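Local coordinates for actin-related protein 8 (Homo sapiens, PDB 4FO0) that binds ATP and serves as a non-polymerising actin-related subunit of the INO80 chromatin-remodelling complex, which acts in transcription and DNA replication and probably in DNA repair, at residues I44-K49 with I177-S182; E133-E138 with D147-H152. One frame throughout, in Å; residues are numbered along the deposited sequence.

Contact 1. Residues I44-K49 with I177-S182; sequences IARRHK and IEVIWS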
loop_
_atom_site.group_PDB
_atom_site.type_symbol
_atom_site.label_atom_id
_atom_site.label_comp_id
_atom_site.label_asym_id
_atom_site.label_seq_id
_atom_site.Cartn_x
_atom_site.Cartn_y
_atom_site.Cartn_z
ATOM N N ILE A 44 9.319 -4.633 12.463
ATOM C CA ILE A 44 10.279 -4.683 13.551
ATOM C C ILE A 44 10.520 -6.125 13.992
ATOM O O ILE A 44 9.591 -6.931 14.088
ATOM C CB ILE A 44 9.832 -3.827 14.768
ATOM C CG1 ILE A 44 10.829 -3.976 15.914
ATOM C CG2 ILE A 44 8.475 -4.251 15.266
ATOM C CD1 ILE A 44 10.600 -3.025 17.054
ATOM N N ALA A 45 11.781 -6.450 14.233
ATOM C CA ALA A 45 12.134 -7.750 14.795
ATOM C C ALA A 45 12.497 -7.577 16.264
ATOM O O ALA A 45 13.310 -6.724 16.622
ATOM C CB ALA A 45 13.292 -8.375 14.033
ATOM N N ARG A 46 11.882 -8.386 17.110
ATOM C CA ARG A 46 12.125 -8.307 18.531
ATOM C C ARG A 46 12.726 -9.610 18.990
ATOM O O ARG A 46 12.234 -10.687 18.624
ATOM C CB ARG A 46 10.830 -8.028 19.273
ATOM C CG ARG A 46 10.399 -6.580 19.204
ATOM C CD ARG A 46 9.418 -6.278 20.305
ATOM N NE ARG A 46 9.039 -4.865 20.358
ATOM C CZ ARG A 46 9.784 -3.900 20.884
ATOM N NH1 ARG A 46 10.982 -4.175 21.386
ATOM N NH2 ARG A 46 9.330 -2.655 20.891
ATOM N N ARG A 47 13.793 -9.510 19.786
ATOM C CA ARG A 47 14.475 -10.695 20.293
ATOM C C ARG A 47 13.608 -11.425 21.294
ATOM O O ARG A 47 12.678 -10.853 21.857
ATOM C CB ARG A 47 15.818 -10.344 20.934
ATOM C CG ARG A 47 16.707 -11.565 21.162
ATOM C CD ARG A 47 18.031 -11.202 21.811
ATOM N NE ARG A 47 19.168 -11.413 20.919
ATOM C CZ ARG A 47 19.756 -12.589 20.720
ATOM N NH1 ARG A 47 19.309 -13.670 21.344
ATOM N NH2 ARG A 47 20.783 -12.688 19.886
ATOM N N HIS A 48 13.898 -12.704 21.492
ATOM C CA HIS A 48 13.299 -13.448 22.589
ATOM C C HIS A 48 14.015 -13.069 23.869
ATOM O O HIS A 48 15.170 -12.640 23.830
ATOM C CB HIS A 48 13.445 -14.940 22.358
ATOM C CG HIS A 48 12.596 -15.454 21.248
ATOM N ND1 HIS A 48 11.764 -14.633 20.517
ATOM C CD2 HIS A 48 12.436 -16.700 20.742
ATOM C CE1 HIS A 48 11.132 -15.352 19.608
ATOM N NE2 HIS A 48 11.519 -16.612 19.726
ATOM N N LYS A 49 13.337 -13.217 25.002
ATOM C CA LYS A 49 13.976 -12.945 26.282
ATOM C C LYS A 49 14.468 -14.251 26.909
ATOM O O LYS A 49 15.218 -14.232 27.888
ATOM C CB LYS A 49 13.025 -12.204 27.224
ATOM C CG LYS A 49 12.116 -11.193 26.541
ATOM C CD LYS A 49 11.007 -11.886 25.750
ATOM C CE LYS A 49 9.630 -11.346 26.131
ATOM N NZ LYS A 49 9.497 -9.872 25.914
ATOM N N ILE A 177 5.359 0.803 17.059
ATOM C CA ILE A 177 5.284 2.001 16.232
ATOM C C ILE A 177 6.309 3.008 16.699
ATOM O O ILE A 177 7.081 3.531 15.902
ATOM C CB ILE A 177 3.910 2.670 16.291
ATOM C CG1 ILE A 177 2.854 1.713 15.755
ATOM C CG2 ILE A 177 3.902 3.978 15.478
ATOM C CD1 ILE A 177 3.216 1.184 14.436
ATOM N N GLU A 178 6.323 3.265 18.001
ATOM C CA GLU A 178 7.218 4.270 18.539
ATOM C C GLU A 178 8.670 3.914 18.271
ATOM O O GLU A 178 9.455 4.754 17.842
ATOM C CB GLU A 178 7.000 4.472 20.028
ATOM C CG GLU A 178 8.077 5.344 20.643
ATOM C CD GLU A 178 7.700 5.887 22.005
ATOM O OE1 GLU A 178 6.696 5.410 22.581
ATOM O OE2 GLU A 178 8.410 6.797 22.496
ATOM N N VAL A 179 9.030 2.668 18.522
ATOM C CA VAL A 179 10.384 2.239 18.232
ATOM C C VAL A 179 10.711 2.393 16.740
ATOM O O VAL A 179 11.764 2.925 16.381
ATOM C CB VAL A 179 10.635 0.806 18.701
ATOM C CG1 VAL A 179 11.996 0.310 18.221
ATOM C CG2 VAL A 179 10.548 0.741 20.212
ATOM N N ILE A 180 9.812 1.940 15.873
ATOM C CA ILE A 180 10.049 2.064 14.441
ATOM C C ILE A 180 10.159 3.534 14.004
ATOM O O ILE A 180 11.096 3.908 13.298
ATOM C CB ILE A 180 8.973 1.339 13.621
ATOM C CG1 ILE A 180 8.992 -0.164 13.913
ATOM C CG2 ILE A 180 9.183 1.567 12.127
ATOM C CD1 ILE A 180 7.832 -0.914 13.257
ATOM N N TRP A 181 9.215 4.366 14.428
ATOM C CA TRP A 181 9.233 5.768 14.041
ATOM C C TRP A 181 10.414 6.518 14.627
ATOM O O TRP A 181 11.024 7.332 13.949
ATOM C CB TRP A 181 7.923 6.475 14.400
ATOM C CG TRP A 181 6.780 5.957 13.615
ATOM C CD1 TRP A 181 6.801 4.893 12.759
ATOM C CD2 TRP A 181 5.435 6.452 13.608
ATOM N NE1 TRP A 181 5.559 4.696 12.221
ATOM C CE2 TRP A 181 4.698 5.634 12.727
ATOM C CE3 TRP A 181 4.781 7.497 14.266
ATOM C CZ2 TRP A 181 3.339 5.836 12.481
ATOM C CZ3 TRP A 181 3.439 7.702 14.017
ATOM C CH2 TRP A 181 2.727 6.874 13.134
ATOM N N SER A 182 10.744 6.244 15.881
ATOM C CA SER A 182 11.867 6.924 16.504
ATOM C C SER A 182 13.182 6.555 15.827
ATOM O O SER A 182 13.998 7.425 15.523
ATOM C CB SER A 182 11.905 6.607 17.983
ATOM O OG SER A 182 10.630 6.883 18.533
#
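The guanidinium of R46 meets V179 of the helix at a slant, with NH2 3.7 Å from CG2 of that valine. One of its faces is occupied by I44 from its own strand, whose CD1 lies 3.9 Å above the plane, displaced toward the rim. The other flat group, the indole of W181, turns to a different side of the helix; CG2 of I177 sits over the centre of one of its faces, while NE1 is hydrogen-bonded to H42.

I44 carries most of the apolar contact and divides it between its branches. With CG1 anti to the backbone N (chi1 177°) and the chain extended beyond it, CD1 is carried out to V179 CG1, 3.8 Å away, the two side chains crossing nearly perpendicularly. Nearer the strand, I44 CB and CG2 receive the tip of I180, whose CD1 comes within 3.8 Å of that CB. V179 is thus shared, one methyl against the isoleucine and the other against the arginine. The axes of strand 44-47 and helix 177-182 approach to 9.8 Å and are inclined at 118°. No hydrogen bond links the two segments.

The polar end of R46 finds its partner one residue before 177-182, where D176 OD1 forms a salt bridge with NE. Y134 touches both I44 and V179, and V136 touches I180, so strand 134-136 adds to this apolar layer. The contact packs a helix on a sheet in the actin-like fold, with the side chain of I180 about 12 Å from the bound ATP. Its chemistry pairs two buried isoleucines with a partly exposed margin of V179 and R46, where the pull of D176, outside both segments, probably holds the guanidinium in place against the carbons of I44 and V179.

Contact 2. Residues E133-E138 with D147-H152; sequences EYLVGE and DCYNIH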
loop_
_atom_site.group_PDB
_atom_site.type_symbol
_atom_site.label_atom_id
_atom_site.label_comp_id
_atom_site.label_asym_id
_atom_site.label_seq_id
_atom_site.Cartn_x
_atom_site.Cartn_y
_atom_site.Cartn_z
ATOM N N GLU A 133 18.189 -6.034 21.053
ATOM C CA GLU A 133 16.850 -6.346 21.547
ATOM C C GLU A 133 15.849 -6.290 20.411
ATOM O O GLU A 133 14.802 -6.940 20.465
ATOM C CB GLU A 133 16.389 -5.355 22.598
ATOM C CG GLU A 133 17.191 -5.313 23.852
ATOM C CD GLU A 133 16.770 -4.139 24.706
ATOM O OE1 GLU A 133 15.735 -3.514 24.373
ATOM O OE2 GLU A 133 17.470 -3.834 25.695
ATOM N N TYR A 134 16.157 -5.476 19.403
ATOM C CA TYR A 134 15.303 -5.372 18.232
ATOM C C TYR A 134 16.021 -4.887 16.981
ATOM O O TYR A 134 17.145 -4.374 17.030
ATOM C CB TYR A 134 14.125 -4.445 18.509
ATOM C CG TYR A 134 14.540 -3.021 18.754
ATOM C CD1 TYR A 134 14.526 -2.486 20.034
ATOM C CD2 TYR A 134 14.958 -2.209 17.708
ATOM C CE1 TYR A 134 14.900 -1.179 20.265
ATOM C CE2 TYR A 134 15.347 -0.902 17.931
ATOM C CZ TYR A 134 15.316 -0.391 19.213
ATOM O OH TYR A 134 15.697 0.914 19.442
ATOM N N LEU A 135 15.334 -5.041 15.856
ATOM C CA LEU A 135 15.833 -4.582 14.582
ATOM C C LEU A 135 14.687 -3.937 13.862
ATOM O O LEU A 135 13.529 -4.298 14.071
ATOM C CB LEU A 135 16.409 -5.760 13.787
ATOM C CG LEU A 135 17.718 -6.239 14.422
ATOM C CD1 LEU A 135 17.842 -7.729 14.399
ATOM C CD2 LEU A 135 18.883 -5.595 13.722
ATOM N N VAL A 136 15.002 -2.972 13.015
ATOM C CA VAL A 136 13.963 -2.204 12.362
ATOM C C VAL A 136 14.104 -2.189 10.855
ATOM O O VAL A 136 15.207 -2.206 10.326
ATOM C CB VAL A 136 13.963 -0.763 12.881
ATOM C CG1 VAL A 136 12.941 0.083 12.120
ATOM C CG2 VAL A 136 13.658 -0.771 14.348
ATOM N N GLY A 137 12.968 -2.161 10.172
ATOM C CA GLY A 137 12.948 -1.969 8.735
ATOM C C GLY A 137 13.642 -3.067 7.962
ATOM O O GLY A 137 13.412 -4.261 8.183
ATOM N N GLU A 138 14.500 -2.656 7.040
ATOM C CA GLU A 138 15.216 -3.596 6.199
ATOM C C GLU A 138 16.109 -4.553 7.003
ATOM O O GLU A 138 16.237 -5.731 6.662
ATOM C CB GLU A 138 16.042 -2.838 5.177
ATOM C CG GLU A 138 16.706 -3.737 4.165
ATOM C CD GLU A 138 16.374 -3.339 2.748
ATOM O OE1 GLU A 138 17.095 -3.791 1.828
ATOM O OE2 GLU A 138 15.393 -2.573 2.562
ATOM N N ASP A 147 16.962 -17.336 13.570
ATOM C CA ASP A 147 17.306 -16.545 14.749
ATOM C C ASP A 147 16.128 -16.365 15.677
ATOM O O ASP A 147 14.973 -16.505 15.281
ATOM C CB ASP A 147 17.834 -15.170 14.371
ATOM C CG ASP A 147 19.306 -15.180 14.089
ATOM O OD1 ASP A 147 19.916 -14.092 14.193
ATOM O OD2 ASP A 147 19.846 -16.270 13.769
ATOM N N CYS A 148 16.440 -16.025 16.919
ATOM C CA CYS A 148 15.439 -15.957 17.967
ATOM C C CYS A 148 14.833 -14.567 17.961
ATOM O O CYS A 148 15.051 -13.764 18.872
ATOM C CB CYS A 148 16.066 -16.286 19.329
ATOM S SG CYS A 148 17.650 -15.416 19.648
ATOM N N TYR A 149 14.085 -14.276 16.907
ATOM C CA TYR A 149 13.397 -13.000 16.810
ATOM C C TYR A 149 11.991 -13.216 16.312
ATOM O O TYR A 149 11.765 -14.011 15.387
ATOM C CB TYR A 149 14.156 -12.043 15.891
ATOM C CG TYR A 149 15.420 -11.483 16.505
ATOM C CD1 TYR A 149 16.575 -12.256 16.601
ATOM C CD2 TYR A 149 15.465 -10.176 16.984
ATOM C CE1 TYR A 149 17.732 -11.744 17.153
ATOM C CE2 TYR A 149 16.627 -9.654 17.537
ATOM C CZ TYR A 149 17.756 -10.447 17.625
ATOM O OH TYR A 149 18.911 -9.938 18.180
ATOM N N ASN A 150 11.034 -12.542 16.946
ATOM C CA ASN A 150 9.676 -12.481 16.397
ATOM C C ASN A 150 9.576 -11.301 15.447
ATOM O O ASN A 150 10.177 -10.245 15.687
ATOM C CB ASN A 150 8.629 -12.360 17.490
ATOM C CG ASN A 150 8.590 -13.571 18.399
ATOM O OD1 ASN A 150 8.873 -14.692 17.981
ATOM N ND2 ASN A 150 8.230 -13.347 19.652
ATOM N N ILE A 151 8.841 -11.492 14.358
ATOM C CA ILE A 151 8.666 -10.445 13.361
ATOM C C ILE A 151 7.281 -9.832 13.476
ATOM O O ILE A 151 6.274 -10.548 13.462
ATOM C CB ILE A 151 8.860 -10.995 11.949
ATOM C CG1 ILE A 151 10.225 -11.672 11.840
ATOM C CG2 ILE A 151 8.697 -9.888 10.909
ATOM C CD1 ILE A 151 11.383 -10.744 12.058
ATOM N N HIS A 152 7.243 -8.505 13.587
ATOM C CA HIS A 152 5.983 -7.778 13.747
ATOM C C HIS A 152 5.801 -6.667 12.722
ATOM O O HIS A 152 6.667 -5.798 12.548
ATOM C CB HIS A 152 5.846 -7.209 15.170
ATOM C CG HIS A 152 5.857 -8.258 16.241
ATOM N ND1 HIS A 152 6.945 -8.479 17.059
ATOM C CD2 HIS A 152 4.918 -9.160 16.611
ATOM C CE1 HIS A 152 6.677 -9.473 17.888
ATOM N NE2 HIS A 152 5.453 -9.903 17.637
#
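L135 and Y149 approach each other with their side chains at about a right angle, and a single pair of atoms makes the apolar contact: CD1 of the leucine lies 3.9 Å from CE2 of the ring. The methyl comes in obliquely, neither squarely over the ring nor in line with its rim. Both residues direct their side chains toward the opposing segment, and the tyrosine CG is anti to its carbonyl carbon (chi1 -74°), which swings the ring across toward strand 134-136. E133 adds a looser approach through its backbone, O lying 4.4 Å from the same CE2, whereas its side chain starts away from the tyrosine.

The far end of the ring is polar. Y149 OH is hydrogen-bonded to the carbonyl oxygen of P132, just before 133-138, and has a weak hydrogen bond with NE of R47. The hydroxyl therefore ties the ring to the chain leading into strand 134-136, and this should limit its swing beside L135. No hydrogen bond joins the two segments directly. At the other end of the tyrosine, C148 is the centre of an inverse gamma turn that leads the chain into strand 149-152.

The two strands are separated by strand 38-47, which runs antiparallel to each: A45 bonds through its backbone with L135, and R46 with N150. The small side chain of A45 touches both L135 and Y149, which meet across it. T126 and V143, from loops, also pack on L135, while Y134 and V136 on the other side of the strand rest against helix 170-187.

In the fold
Following the chain from the N terminus, strand 38-47 is the first of these elements, after strands 17-21 and 26-31; then come strand 134-136, the short helix 138-141, strand 149-152 and, after two short strands, helix 170-187. Contact 1 closes the long excursion, with 127 residues between its segments; contact 2 closes a short one of eight residues and is nested inside it. Their centres are 7 Å apart. Strand 38-47 joins them, since it carries one side of contact 1 and runs between the two strands of contact 2. The helix packs on one face of this sheet and the leucine-tyrosine pair lies on the other.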